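Local structure of glycoside hydrolase (Streptococcus pneumoniae serotype 4, 6ORH) at residues D55-V60 and S110-E115; L71-K76 and D104-V109; S354-D359 and A438-T443; E380-L385 and L442-L447. The protein probably acts as an alpha-L-fucosidase of glycoside hydrolase family 29, releasing fucose from host-derived carbohydrate antigens. The protein carries 2 engineered substitutions. One frame throughout, in Å; residues are numbered along the deposited sequence.

Interaction 1. Residues D55-V60 and S110-E115; sequences DAREWV and SQAATE
Arg57 and Ala112 mark the closest backbone approach between helices 56-65 and 105-116, which lie beside each other in the outer helical layer of the TIM-barrel domain. Their short segments run in broadly the same direction, with axes 8.4 Å apart and inclined by 40°.

The apolar part of the contact centres on the small side chain of Ala112, whose CB rests 3.6 Å from the CA of Arg57, so that the two backbones can come close. Val60 fills the neighbouring position with both its branches. CG2 meets Ala112 CB at 3.6 Å, while CG1, anti to its own backbone N, lies over the carbonyl group of Ala112, 3.7 Å from Ala112 O. This buried seam continues through Phe116, which touches both Val60 and Arg57.

Side-chain hydrogen bonds cap one helix and add to the backbone bonding of the other. Asp55 is the N-cap of helix 56-65, its OD1 accepting from Glu58 N at 3.3 Å. In helix 105-116 Thr114 OG1 bonds back to Ser110 O at 2.9 Å and is also held by Ala162 N. Trp59 NE1 is hydrogen-bonded to Gly302 O.

An ion pair lies at the solvent-exposed edge of the contact. The extended chains of Arg57 and Glu115 cross at about a right angle, and the guanidinium grips the carboxylate side-on, NE to OE1 at 2.8 Å. Both oxygens lie in the guanidinium plane, yet the two flat groups are twisted 43° apart, and Arg57 NH2 therefore reaches Glu115 OE2 (2.8 Å) from above the carboxylate plane.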
loop_
_atom_site.group_PDB
_atom_site.type_symbol
_atom_site.label_atom_id
_atom_site.label_comp_id
_atom_site.label_asym_id
_atom_site.label_seq_id
_atom_site.Cartn_x
_atom_site.Cartn_y
_atom_site.Cartn_z
ATOM N N ASP A 55 -16.264 -6.316 -35.032
ATOM C CA ASP A 55 -16.250 -7.770 -34.951
ATOM C C ASP A 55 -16.314 -8.158 -33.473
ATOM O O ASP A 55 -15.268 -8.245 -32.809
ATOM C CB ASP A 55 -15.034 -8.324 -35.689
ATOM C CG ASP A 55 -15.103 -9.834 -35.804
ATOM O OD1 ASP A 55 -15.898 -10.439 -35.074
ATOM O OD2 ASP A 55 -14.416 -10.404 -36.706
ATOM N N ALA A 56 -17.561 -8.310 -32.966
ATOM C CA ALA A 56 -17.753 -8.626 -31.555
ATOM C C ALA A 56 -17.177 -9.996 -31.195
ATOM O O ALA A 56 -16.784 -10.211 -30.035
ATOM C CB ALA A 56 -19.229 -8.560 -31.182
ATOM N N ARG A 57 -17.164 -10.920 -32.162
ATOM C CA ARG A 57 -16.581 -12.228 -31.884
ATOM C C ARG A 57 -15.082 -12.089 -31.589
ATOM O O ARG A 57 -14.568 -12.842 -30.758
ATOM C CB ARG A 57 -16.881 -13.235 -33.015
ATOM C CG ARG A 57 -16.467 -14.663 -32.665
ATOM C CD ARG A 57 -16.730 -15.595 -33.852
ATOM N NE ARG A 57 -16.439 -16.991 -33.502
ATOM C CZ ARG A 57 -15.240 -17.574 -33.529
ATOM N NH1 ARG A 57 -14.169 -16.897 -33.901
ATOM N NH2 ARG A 57 -15.124 -18.850 -33.188
ATOM N N GLU A 58 -14.388 -11.161 -32.263
ATOM C CA GLU A 58 -12.971 -10.944 -31.984
ATOM C C GLU A 58 -12.786 -10.368 -30.583
ATOM O O GLU A 58 -11.805 -10.690 -29.930
ATOM C CB GLU A 58 -12.309 -10.020 -33.011
ATOM C CG GLU A 58 -12.017 -10.786 -34.293
ATOM C CD GLU A 58 -11.033 -11.910 -34.036
ATOM O OE1 GLU A 58 -9.832 -11.592 -33.860
ATOM O OE2 GLU A 58 -11.460 -13.096 -33.995
ATOM N N TRP A 59 -13.729 -9.519 -30.126
ATOM C CA TRP A 59 -13.604 -9.007 -28.765
ATOM C C TRP A 59 -13.662 -10.192 -27.809
ATOM O O TRP A 59 -12.812 -10.343 -26.929
ATOM C CB TRP A 59 -14.739 -8.042 -28.409
ATOM C CG TRP A 59 -14.922 -6.844 -29.293
ATOM C CD1 TRP A 59 -14.125 -6.395 -30.316
ATOM C CD2 TRP A 59 -16.030 -5.932 -29.199
ATOM N NE1 TRP A 59 -14.683 -5.259 -30.859
ATOM C CE2 TRP A 59 -15.850 -4.955 -30.190
ATOM C CE3 TRP A 59 -17.163 -5.845 -28.356
ATOM C CZ2 TRP A 59 -16.762 -3.912 -30.368
ATOM C CZ3 TRP A 59 -18.051 -4.803 -28.525
ATOM C CH2 TRP A 59 -17.869 -3.855 -29.539
ATOM N N VAL A 60 -14.697 -11.038 -27.985
ATOM C CA VAL A 60 -14.873 -12.153 -27.071
ATOM C C VAL A 60 -13.721 -13.158 -27.185
ATOM O O VAL A 60 -13.227 -13.629 -26.152
ATOM C CB VAL A 60 -16.240 -12.828 -27.286
ATOM C CG1 VAL A 60 -16.369 -14.095 -26.431
ATOM C CG2 VAL A 60 -17.381 -11.846 -27.023
ATOM N N SER A 110 -23.564 -11.001 -27.359
ATOM C CA SER A 110 -24.186 -12.130 -26.683
ATOM C C SER A 110 -23.996 -13.413 -27.491
ATOM O O SER A 110 -23.747 -14.452 -26.892
ATOM C CB SER A 110 -25.662 -11.867 -26.440
ATOM O OG SER A 110 -25.827 -10.825 -25.473
ATOM N N GLN A 111 -24.091 -13.313 -28.823
ATOM C CA GLN A 111 -23.914 -14.509 -29.653
ATOM C C GLN A 111 -22.507 -15.067 -29.462
ATOM O O GLN A 111 -22.346 -16.288 -29.271
ATOM C CB GLN A 111 -24.108 -14.163 -31.126
ATOM C CG GLN A 111 -25.571 -13.950 -31.457
ATOM C CD GLN A 111 -25.768 -13.344 -32.822
ATOM O OE1 GLN A 111 -24.883 -12.681 -33.370
ATOM N NE2 GLN A 111 -26.950 -13.563 -33.376
ATOM N N ALA A 112 -21.512 -14.165 -29.548
ATOM C CA ALA A 112 -20.115 -14.556 -29.350
ATOM C C ALA A 112 -19.861 -15.070 -27.927
ATOM O O ALA A 112 -19.209 -16.092 -27.720
ATOM C CB ALA A 112 -19.204 -13.411 -29.731
ATOM N N ALA A 113 -20.356 -14.347 -26.906
ATOM C CA ALA A 113 -20.194 -14.826 -25.548
ATOM C C ALA A 113 -20.787 -16.214 -25.368
ATOM O O ALA A 113 -20.216 -17.021 -24.649
ATOM C CB ALA A 113 -20.862 -13.864 -24.578
ATOM N N THR A 114 -21.961 -16.468 -25.963
ATOM C CA THR A 114 -22.556 -17.789 -25.816
ATOM C C THR A 114 -21.632 -18.863 -26.422
ATOM O O THR A 114 -21.368 -19.912 -25.804
ATOM C CB THR A 114 -23.960 -17.780 -26.412
ATOM O OG1 THR A 114 -24.736 -16.828 -25.660
ATOM C CG2 THR A 114 -24.617 -19.140 -26.358
ATOM N N GLU A 115 -21.100 -18.557 -27.605
ATOM C CA GLU A 115 -20.210 -19.496 -28.287
ATOM C C GLU A 115 -18.989 -19.830 -27.428
ATOM O O GLU A 115 -18.576 -21.004 -27.325
ATOM C CB GLU A 115 -19.785 -18.910 -29.630
ATOM C CG GLU A 115 -18.864 -19.858 -30.393
ATOM C CD GLU A 115 -18.251 -19.319 -31.669
ATOM O OE1 GLU A 115 -18.574 -18.196 -32.089
ATOM O OE2 GLU A 115 -17.440 -20.071 -32.252
#

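Interaction 2. Residues L71-K76 and D104-V109; sequences LILVVK and DLLLEV
Leu71 and Leu73, on strand 70-74, point toward one side of helix 105-116 and meet Val109, which forms the tight end of this wholly apolar contact. The strand and helix segments run nearly antiparallel, 164° apart, with axes separated by 10.0 Å. Val109 uses each branch for a different partner: CG1, anti to the backbone N (chi1 176°), approaches Leu71 CD1 at 3.8 Å, and CG2 meets Leu73 CD2 at 3.9 Å. Leu73 and Val109 come together tip to tip, whereas Leu71 and Val109 cross obliquely.

Toward the N-terminal end of the helix the fit slackens. Leu106 CD1 still lies 4.0 Å from Leu73 CD2, but its distance to Val75 CG1 is 4.2 Å, and Leu105 CD2 is 4.4 Å from Leu73 CD1. All six touching residues are buried, closed in further by Trp59 against Leu105 and Val109 and by Met120 against Val109.

Away from the strand, Asp104, Leu107 and Glu108 are partly exposed. Asp104, the N-cap, receives Leu107 N on OD1 at 2.9 Å, from well above the carboxylate plane, and its OD2 bonds to Tyr159 OH. Glu108 pairs with Arg99.

Because strand 70-74 leads through helix 105-116 to its parallel neighbour 119-124, the arrangement is a beta-alpha-beta crossover, the building unit of the TIM barrel.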
loop_
_atom_site.group_PDB
_atom_site.type_symbol
_atom_site.label_atom_id
_atom_site.label_comp_id
_atom_site.label_asym_id
_atom_site.label_seq_id
_atom_site.Cartn_x
_atom_site.Cartn_y
_atom_site.Cartn_z
ATOM N N LEU A 71 -17.574 -10.531 -19.349
ATOM C CA LEU A 71 -17.496 -9.337 -20.185
ATOM C C LEU A 71 -18.688 -8.451 -19.822
ATOM O O LEU A 71 -19.841 -8.877 -20.023
ATOM C CB LEU A 71 -17.556 -9.796 -21.658
ATOM C CG LEU A 71 -17.421 -8.735 -22.756
ATOM C CD1 LEU A 71 -17.345 -9.406 -24.123
ATOM C CD2 LEU A 71 -18.559 -7.694 -22.762
ATOM N N ILE A 72 -18.385 -7.261 -19.261
ATOM C CA ILE A 72 -19.416 -6.280 -18.929
ATOM C C ILE A 72 -19.497 -5.229 -20.034
ATOM O O ILE A 72 -18.577 -4.447 -20.230
ATOM C CB ILE A 72 -19.177 -5.675 -17.532
ATOM C CG1 ILE A 72 -18.988 -6.784 -16.490
ATOM C CG2 ILE A 72 -20.338 -4.750 -17.151
ATOM C CD1 ILE A 72 -18.803 -6.282 -15.064
ATOM N N LEU A 73 -20.635 -5.216 -20.752
ATOM C CA LEU A 73 -20.804 -4.355 -21.914
ATOM C C LEU A 73 -21.609 -3.117 -21.532
ATOM O O LEU A 73 -22.757 -3.203 -21.062
ATOM C CB LEU A 73 -21.604 -5.151 -22.969
ATOM C CG LEU A 73 -21.856 -4.393 -24.278
ATOM C CD1 LEU A 73 -20.519 -4.088 -24.982
ATOM C CD2 LEU A 73 -22.713 -5.268 -25.214
ATOM N N VAL A 74 -21.049 -1.942 -21.873
ATOM C CA VAL A 74 -21.842 -0.720 -21.832
ATOM C C VAL A 74 -22.863 -0.750 -22.969
ATOM O O VAL A 74 -22.484 -0.830 -24.142
ATOM C CB VAL A 74 -20.928 0.511 -21.932
ATOM C CG1 VAL A 74 -21.740 1.801 -22.131
ATOM C CG2 VAL A 74 -20.065 0.598 -20.679
ATOM N N VAL A 75 -24.152 -0.680 -22.620
ATOM C CA VAL A 75 -25.171 -0.599 -23.666
ATOM C C VAL A 75 -25.846 0.766 -23.674
ATOM O O VAL A 75 -26.591 1.076 -24.614
ATOM C CB VAL A 75 -26.207 -1.737 -23.611
ATOM C CG1 VAL A 75 -25.525 -3.089 -23.734
ATOM C CG2 VAL A 75 -27.091 -1.667 -22.386
ATOM N N LYS A 76 -25.618 1.555 -22.624
ATOM C CA LYS A 76 -26.031 2.951 -22.618
ATOM C C LYS A 76 -25.145 3.694 -21.629
ATOM O O LYS A 76 -25.166 3.386 -20.429
ATOM C CB LYS A 76 -27.488 3.125 -22.175
ATOM C CG LYS A 76 -28.025 4.538 -22.428
ATOM C CD LYS A 76 -29.305 4.826 -21.647
ATOM C CE LYS A 76 -29.024 5.031 -20.166
ATOM N NZ LYS A 76 -30.237 5.460 -19.419
ATOM N N ASP A 104 -27.551 -4.552 -33.588
ATOM C CA ASP A 104 -27.853 -4.783 -32.191
ATOM C C ASP A 104 -26.562 -5.251 -31.529
ATOM O O ASP A 104 -26.191 -6.410 -31.683
ATOM C CB ASP A 104 -29.006 -5.794 -32.047
ATOM C CG ASP A 104 -29.384 -6.107 -30.609
ATOM O OD1 ASP A 104 -28.567 -5.798 -29.714
ATOM O OD2 ASP A 104 -30.483 -6.653 -30.385
ATOM N N LEU A 105 -25.863 -4.342 -30.820
ATOM C CA LEU A 105 -24.532 -4.684 -30.327
ATOM C C LEU A 105 -24.662 -5.689 -29.185
ATOM O O LEU A 105 -23.817 -6.566 -29.043
ATOM C CB LEU A 105 -23.797 -3.411 -29.886
ATOM C CG LEU A 105 -22.366 -3.653 -29.400
ATOM C CD1 LEU A 105 -21.485 -4.261 -30.513
ATOM C CD2 LEU A 105 -21.771 -2.355 -28.861
ATOM N N LEU A 106 -25.735 -5.574 -28.386
ATOM C CA LEU A 106 -25.929 -6.525 -27.300
ATOM C C LEU A 106 -26.121 -7.934 -27.858
ATOM O O LEU A 106 -25.574 -8.878 -27.301
ATOM C CB LEU A 106 -27.066 -6.067 -26.376
ATOM C CG LEU A 106 -27.366 -6.992 -25.192
ATOM C CD1 LEU A 106 -26.144 -7.181 -24.302
ATOM C CD2 LEU A 106 -28.518 -6.439 -24.374
ATOM N N LEU A 107 -26.862 -8.056 -28.979
ATOM C CA LEU A 107 -27.020 -9.362 -29.607
ATOM C C LEU A 107 -25.682 -9.871 -30.144
ATOM O O LEU A 107 -25.350 -11.045 -29.932
ATOM C CB LEU A 107 -28.031 -9.244 -30.753
ATOM C CG LEU A 107 -28.325 -10.568 -31.462
ATOM C CD1 LEU A 107 -28.996 -11.541 -30.509
ATOM C CD2 LEU A 107 -29.234 -10.315 -32.664
ATOM N N GLU A 108 -24.930 -9.033 -30.874
ATOM C CA GLU A 108 -23.680 -9.490 -31.480
ATOM C C GLU A 108 -22.715 -9.993 -30.405
ATOM O O GLU A 108 -22.132 -11.072 -30.552
ATOM C CB GLU A 108 -23.022 -8.427 -32.356
ATOM C CG GLU A 108 -23.914 -8.058 -33.534
ATOM C CD GLU A 108 -23.220 -7.249 -34.606
ATOM O OE1 GLU A 108 -22.023 -6.960 -34.471
ATOM O OE2 GLU A 108 -23.919 -6.882 -35.598
ATOM N N VAL A 109 -22.598 -9.234 -29.302
ATOM C CA VAL A 109 -21.709 -9.656 -28.221
ATOM C C VAL A 109 -22.241 -10.938 -27.580
ATOM O O VAL A 109 -21.448 -11.818 -27.251
ATOM C CB VAL A 109 -21.487 -8.521 -27.190
ATOM C CG1 VAL A 109 -20.643 -9.016 -26.009
ATOM C CG2 VAL A 109 -20.776 -7.337 -27.841
#

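Interaction 3. Residues S354-D359 and A438-T443; sequences SSWASD and ALPLLT
Trp356 and Leu442 exchange the two firm backbone hydrogen bonds that attach the short edge strand 356-357 antiparallel to strand 441-448, in one sheet of the C-terminal beta sandwich, a galactose-binding-like domain of the F5/8 type C family. Trp356 N reaches Leu442 O at 2.8 Å with a nearly straight N-H...O angle of 173°, and Leu442 N returns to Trp356 O at 2.9 Å. Beyond this pair Ser358 N makes only a weak bond to Pro440 O. Pro440 O also receives a CA-H...O contact from Ala357 CA at 3.2 Å.

On the face shared by Trp356 and Leu442 the two side chains run side by side in the same direction. With CG anti to the backbone N (chi1 162°), the indole brings its CE3 edge to Leu442 CB at 3.9 Å, and its CH2 corner reaches toward Pro440 CG. Its NE1 is satisfied by Pro336 O, and Ile364, Leu366 and Ile433 of the facing sheet pack round the ring.

The other face carries smaller contacts, Ala357 CB meeting Leu441 CG at 3.8 Å and Leu439 CD1 at 3.9 Å.

At the far end lie Ser354 and Thr443, both calcium ligands in a structure of this protein, although no calcium is bound in this chain. Ser354 OG is held by Asp349 and Leu351, and next to Ser354 in the chain Ser355 CB touches Thr443 CG2 at 4.0 Å.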
loop_
_atom_site.group_PDB
_atom_site.type_symbol
_atom_site.label_atom_id
_atom_site.label_comp_id
_atom_site.label_asym_id
_atom_site.label_seq_id
_atom_site.Cartn_x
_atom_site.Cartn_y
_atom_site.Cartn_z
ATOM N N SER A 354 -9.897 -30.024 1.030
ATOM C CA SER A 354 -9.326 -30.142 2.367
ATOM C C SER A 354 -8.855 -28.774 2.856
ATOM O O SER A 354 -8.341 -27.978 2.069
ATOM C CB SER A 354 -8.238 -31.186 2.442
ATOM O OG SER A 354 -7.040 -30.751 1.815
ATOM N N SER A 355 -9.055 -28.513 4.158
ATOM C CA SER A 355 -8.678 -27.239 4.765
ATOM C C SER A 355 -8.164 -27.433 6.195
ATOM O O SER A 355 -8.365 -28.488 6.801
ATOM C CB SER A 355 -9.838 -26.298 4.766
ATOM O OG SER A 355 -10.709 -26.664 5.811
ATOM N N TRP A 356 -7.516 -26.382 6.726
ATOM C CA TRP A 356 -6.937 -26.355 8.056
ATOM C C TRP A 356 -7.685 -25.319 8.895
ATOM O O TRP A 356 -8.187 -24.347 8.344
ATOM C CB TRP A 356 -5.439 -26.003 8.000
ATOM C CG TRP A 356 -4.874 -25.552 9.312
ATOM C CD1 TRP A 356 -4.331 -26.332 10.297
ATOM C CD2 TRP A 356 -4.827 -24.196 9.818
ATOM N NE1 TRP A 356 -3.939 -25.567 11.370
ATOM C CE2 TRP A 356 -4.236 -24.246 11.103
ATOM C CE3 TRP A 356 -5.243 -22.949 9.320
ATOM C CZ2 TRP A 356 -4.039 -23.107 11.890
ATOM C CZ3 TRP A 356 -5.031 -21.821 10.100
ATOM C CH2 TRP A 356 -4.430 -21.886 11.362
ATOM N N ALA A 357 -7.768 -25.570 10.197
ATOM C CA ALA A 357 -8.356 -24.663 11.178
ATOM C C ALA A 357 -7.698 -24.935 12.521
ATOM O O ALA A 357 -7.152 -26.025 12.731
ATOM C CB ALA A 357 -9.854 -24.854 11.260
ATOM N N SER A 358 -7.708 -23.935 13.412
ATOM C CA SER A 358 -7.215 -24.095 14.772
ATOM C C SER A 358 -7.954 -23.150 15.714
ATOM O O SER A 358 -8.142 -21.973 15.391
ATOM C CB SER A 358 -5.743 -23.850 14.859
ATOM O OG SER A 358 -5.316 -24.018 16.208
ATOM N N ASP A 359 -8.338 -23.673 16.883
ATOM C CA ASP A 359 -8.938 -22.868 17.936
ATOM C C ASP A 359 -7.882 -22.515 18.987
ATOM O O ASP A 359 -8.222 -22.103 20.097
ATOM C CB ASP A 359 -10.146 -23.594 18.544
ATOM C CG ASP A 359 -9.774 -24.936 19.155
ATOM O OD1 ASP A 359 -8.614 -25.362 18.973
ATOM O OD2 ASP A 359 -10.653 -25.565 19.778
ATOM N N ALA A 438 -12.439 -14.711 14.468
ATOM C CA ALA A 438 -12.935 -16.009 14.897
ATOM C C ALA A 438 -11.832 -17.023 14.623
ATOM O O ALA A 438 -10.793 -16.662 14.068
ATOM C CB ALA A 438 -14.196 -16.386 14.160
ATOM N N LEU A 439 -12.042 -18.281 15.041
ATOM C CA LEU A 439 -10.947 -19.220 14.860
ATOM C C LEU A 439 -10.584 -19.291 13.377
ATOM O O LEU A 439 -11.466 -19.383 12.530
ATOM C CB LEU A 439 -11.287 -20.585 15.478
ATOM C CG LEU A 439 -12.239 -21.496 14.713
ATOM C CD1 LEU A 439 -11.487 -22.334 13.688
ATOM C CD2 LEU A 439 -12.995 -22.418 15.668
ATOM N N PRO A 440 -9.283 -19.192 13.014
ATOM C CA PRO A 440 -8.916 -19.094 11.603
ATOM C C PRO A 440 -9.019 -20.420 10.862
ATOM O O PRO A 440 -8.743 -21.468 11.459
ATOM C CB PRO A 440 -7.478 -18.567 11.593
ATOM C CG PRO A 440 -6.938 -18.835 12.999
ATOM C CD PRO A 440 -8.143 -18.949 13.913
ATOM N N LEU A 441 -9.426 -20.325 9.584
ATOM C CA LEU A 441 -9.349 -21.413 8.610
ATOM C C LEU A 441 -8.516 -20.934 7.426
ATOM O O LEU A 441 -8.652 -19.789 6.965
ATOM C CB LEU A 441 -10.739 -21.796 8.101
ATOM C CG LEU A 441 -11.702 -22.355 9.141
ATOM C CD1 LEU A 441 -12.644 -21.250 9.590
ATOM C CD2 LEU A 441 -12.504 -23.511 8.548
ATOM N N LEU A 442 -7.716 -21.848 6.866
ATOM C CA LEU A 442 -7.070 -21.582 5.590
ATOM C C LEU A 442 -7.238 -22.841 4.748
ATOM O O LEU A 442 -7.196 -23.945 5.309
ATOM C CB LEU A 442 -5.577 -21.303 5.776
ATOM C CG LEU A 442 -5.168 -19.994 6.458
ATOM C CD1 LEU A 442 -3.664 -20.007 6.668
ATOM C CD2 LEU A 442 -5.567 -18.798 5.586
ATOM N N THR A 443 -7.393 -22.667 3.431
ATOM C CA THR A 443 -7.595 -23.799 2.536
ATOM C C THR A 443 -6.312 -24.183 1.809
ATOM O O THR A 443 -6.227 -25.288 1.262
ATOM C CB THR A 443 -8.690 -23.519 1.503
ATOM O OG1 THR A 443 -8.304 -22.446 0.627
ATOM C CG2 THR A 443 -10.023 -23.221 2.155
#

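Interaction 4. Residues E380-L385 and L442-L447; sequences ELREDL and LTKISL
A salt-bridge network of Glu380, Arg382 and Lys444 spans two antiparallel strands, 378-382 and 441-448, in the C-terminal beta sandwich. Glu380 and Ser446 form the regular end of the pairing, with Glu380 N to Ser446 O at 2.8 Å and a near-straight angle of 173°, and Ser446 N bonded back to Glu380 O.

Further along, the strand is disturbed at Thr443. Arg382 N keeps a long, bent bond to Lys444 O, while Arg382 O turns to Thr443 N at 2.8 Å. The backbone of Thr443, with psi -16°, departs from the extended form here, in keeping with the break in strand 441-448 beside the calcium site, empty in this chain, to which Thr443 belongs. Its CG2 methyl packs on Asp384 CB at 3.7 Å.

The face carrying Leu381 and Ile445 is apolar and turned to the other sheet of the sandwich. These two side chains lie alongside each other and point the same way, Leu381 CD2 coming to 3.5 Å from Ile445 CG1. From the facing sheet Phe394 touches Leu381 and Leu368 touches Ile445.

On the opposite face one carboxylate oxygen gathers two cations. The extended chains of Arg382 and Lys444 run side by side and converge on Glu380 OE2, while Glu380 OE1 is hydrogen-bonded to Tyr448 OH. Lys444 NZ approaches OE2 from above the carboxylate plane at 2.7 Å, whereas Arg382 NE, with OE2 in its guanidinium plane, comes nearly along the C-O axis of Glu380 OE2, also at 2.7 Å.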
loop_
_atom_site.group_PDB
_atom_site.type_symbol
_atom_site.label_atom_id
_atom_site.label_comp_id
_atom_site.label_asym_id
_atom_site.label_seq_id
_atom_site.Cartn_x
_atom_site.Cartn_y
_atom_site.Cartn_z
ATOM N N GLU A 380 0.965 -17.287 -1.369
ATOM C CA GLU A 380 -0.494 -17.195 -1.500
ATOM C C GLU A 380 -1.151 -17.890 -0.307
ATOM O O GLU A 380 -0.784 -19.011 0.069
ATOM C CB GLU A 380 -0.950 -17.838 -2.822
ATOM C CG GLU A 380 -2.489 -17.927 -2.927
ATOM C CD GLU A 380 -2.954 -18.654 -4.183
ATOM O OE1 GLU A 380 -2.243 -18.591 -5.195
ATOM O OE2 GLU A 380 -4.048 -19.270 -4.144
ATOM N N LEU A 381 -2.144 -17.224 0.317
ATOM C CA LEU A 381 -2.938 -17.796 1.395
ATOM C C LEU A 381 -4.404 -17.673 0.971
ATOM O O LEU A 381 -4.758 -16.681 0.313
ATOM C CB LEU A 381 -2.722 -16.959 2.668
ATOM C CG LEU A 381 -1.282 -16.778 3.166
ATOM C CD1 LEU A 381 -1.271 -15.879 4.406
ATOM C CD2 LEU A 381 -0.637 -18.117 3.482
ATOM N N ARG A 382 -5.257 -18.610 1.382
ATOM C CA ARG A 382 -6.697 -18.483 1.120
ATOM C C ARG A 382 -7.499 -18.882 2.355
ATOM O O ARG A 382 -7.234 -19.904 3.008
ATOM C CB ARG A 382 -7.161 -19.414 -0.006
ATOM C CG ARG A 382 -6.516 -19.125 -1.354
ATOM C CD ARG A 382 -7.331 -19.801 -2.455
ATOM N NE ARG A 382 -6.683 -19.675 -3.749
ATOM C CZ ARG A 382 -7.299 -19.970 -4.897
ATOM N NH1 ARG A 382 -8.559 -20.379 -4.866
ATOM N NH2 ARG A 382 -6.666 -19.846 -6.050
ATOM N N GLU A 383 -8.525 -18.080 2.658
ATOM C CA GLU A 383 -9.479 -18.426 3.699
ATOM C C GLU A 383 -10.581 -19.310 3.139
ATOM O O GLU A 383 -10.627 -19.564 1.940
ATOM C CB GLU A 383 -10.117 -17.188 4.346
ATOM C CG GLU A 383 -9.197 -16.547 5.343
ATOM C CD GLU A 383 -9.819 -15.357 6.046
ATOM O OE1 GLU A 383 -9.859 -14.268 5.413
ATOM O OE2 GLU A 383 -10.146 -15.495 7.242
ATOM N N ASP A 384 -11.453 -19.810 4.014
ATOM C CA ASP A 384 -12.624 -20.512 3.526
ATOM C C ASP A 384 -13.853 -19.634 3.727
ATOM O O ASP A 384 -14.455 -19.647 4.794
ATOM C CB ASP A 384 -12.815 -21.870 4.220
ATOM C CG ASP A 384 -14.032 -22.648 3.735
ATOM O OD1 ASP A 384 -14.784 -22.158 2.847
ATOM O OD2 ASP A 384 -14.246 -23.752 4.279
ATOM N N LEU A 385 -14.194 -18.852 2.710
ATOM C CA LEU A 385 -15.173 -17.800 2.948
ATOM C C LEU A 385 -16.585 -18.362 3.067
ATOM O O LEU A 385 -17.484 -17.621 3.446
ATOM C CB LEU A 385 -15.085 -16.716 1.862
ATOM C CG LEU A 385 -13.809 -15.881 1.813
ATOM C CD1 LEU A 385 -14.000 -14.720 0.847
ATOM C CD2 LEU A 385 -13.364 -15.380 3.193
ATOM N N LEU A 442 -7.716 -21.848 6.866
ATOM C CA LEU A 442 -7.070 -21.582 5.590
ATOM C C LEU A 442 -7.238 -22.841 4.748
ATOM O O LEU A 442 -7.196 -23.945 5.309
ATOM C CB LEU A 442 -5.577 -21.303 5.776
ATOM C CG LEU A 442 -5.168 -19.994 6.458
ATOM C CD1 LEU A 442 -3.664 -20.007 6.668
ATOM C CD2 LEU A 442 -5.567 -18.798 5.586
ATOM N N THR A 443 -7.393 -22.667 3.431
ATOM C CA THR A 443 -7.595 -23.799 2.536
ATOM C C THR A 443 -6.312 -24.183 1.809
ATOM O O THR A 443 -6.227 -25.288 1.262
ATOM C CB THR A 443 -8.690 -23.519 1.503
ATOM O OG1 THR A 443 -8.304 -22.446 0.627
ATOM C CG2 THR A 443 -10.023 -23.221 2.155
ATOM N N LYS A 444 -5.324 -23.298 1.809
ATOM C CA LYS A 444 -4.177 -23.440 0.926
ATOM C C LYS A 444 -3.095 -22.444 1.338
ATOM O O LYS A 444 -3.392 -21.291 1.720
ATOM C CB LYS A 444 -4.611 -23.069 -0.497
ATOM C CG LYS A 444 -3.595 -23.267 -1.617
ATOM C CD LYS A 444 -4.212 -22.673 -2.875
ATOM C CE LYS A 444 -3.222 -22.273 -3.934
ATOM N NZ LYS A 444 -3.934 -21.753 -5.108
ATOM N N ILE A 445 -1.836 -22.906 1.283
ATOM C CA ILE A 445 -0.669 -22.039 1.255
ATOM C C ILE A 445 0.164 -22.475 0.048
ATOM O O ILE A 445 0.448 -23.670 -0.084
ATOM C CB ILE A 445 0.169 -22.104 2.550
ATOM C CG1 ILE A 445 -0.613 -21.637 3.784
ATOM C CG2 ILE A 445 1.458 -21.306 2.395
ATOM C CD1 ILE A 445 -0.036 -22.135 5.082
ATOM N N SER A 446 0.457 -21.521 -0.837
ATOM C CA SER A 446 1.249 -21.752 -2.041
ATOM C C SER A 446 2.429 -20.784 -2.078
ATOM O O SER A 446 2.381 -19.724 -1.453
ATOM C CB SER A 446 0.396 -21.658 -3.302
ATOM O OG SER A 446 -0.632 -22.665 -3.273
ATOM N N LEU A 447 3.493 -21.156 -2.814
ATOM C CA LEU A 447 4.664 -20.320 -3.012
ATOM C C LEU A 447 5.000 -20.304 -4.500
ATOM O O LEU A 447 4.937 -21.356 -5.153
ATOM C CB LEU A 447 5.863 -20.901 -2.247
ATOM C CG LEU A 447 5.783 -20.818 -0.721
ATOM C CD1 LEU A 447 6.876 -21.681 -0.084
ATOM C CD2 LEU A 447 5.903 -19.364 -0.266
#

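From the N terminus, helix 56-65 leads directly into strand 70-74, and both then meet helix 105-116. Interaction 1 closes the longer loop and interaction 2 is nested within it. The two share that helix and touch, Trp59 and Val60 joining helix, strand and helix into one continuous core in the TIM barrel. Interactions 3 and 4 open only after the first pair has closed, in the C-terminal beta sandwich, with nearest atoms at least about 19 Å from the first pair. Both loops end on strand 441-448, where they share Leu442 and Thr443. Interaction 3, opening earlier at residues 354-359, attaches the edge strand to one side of it, and interaction 4 attaches strand 378-382 to the other.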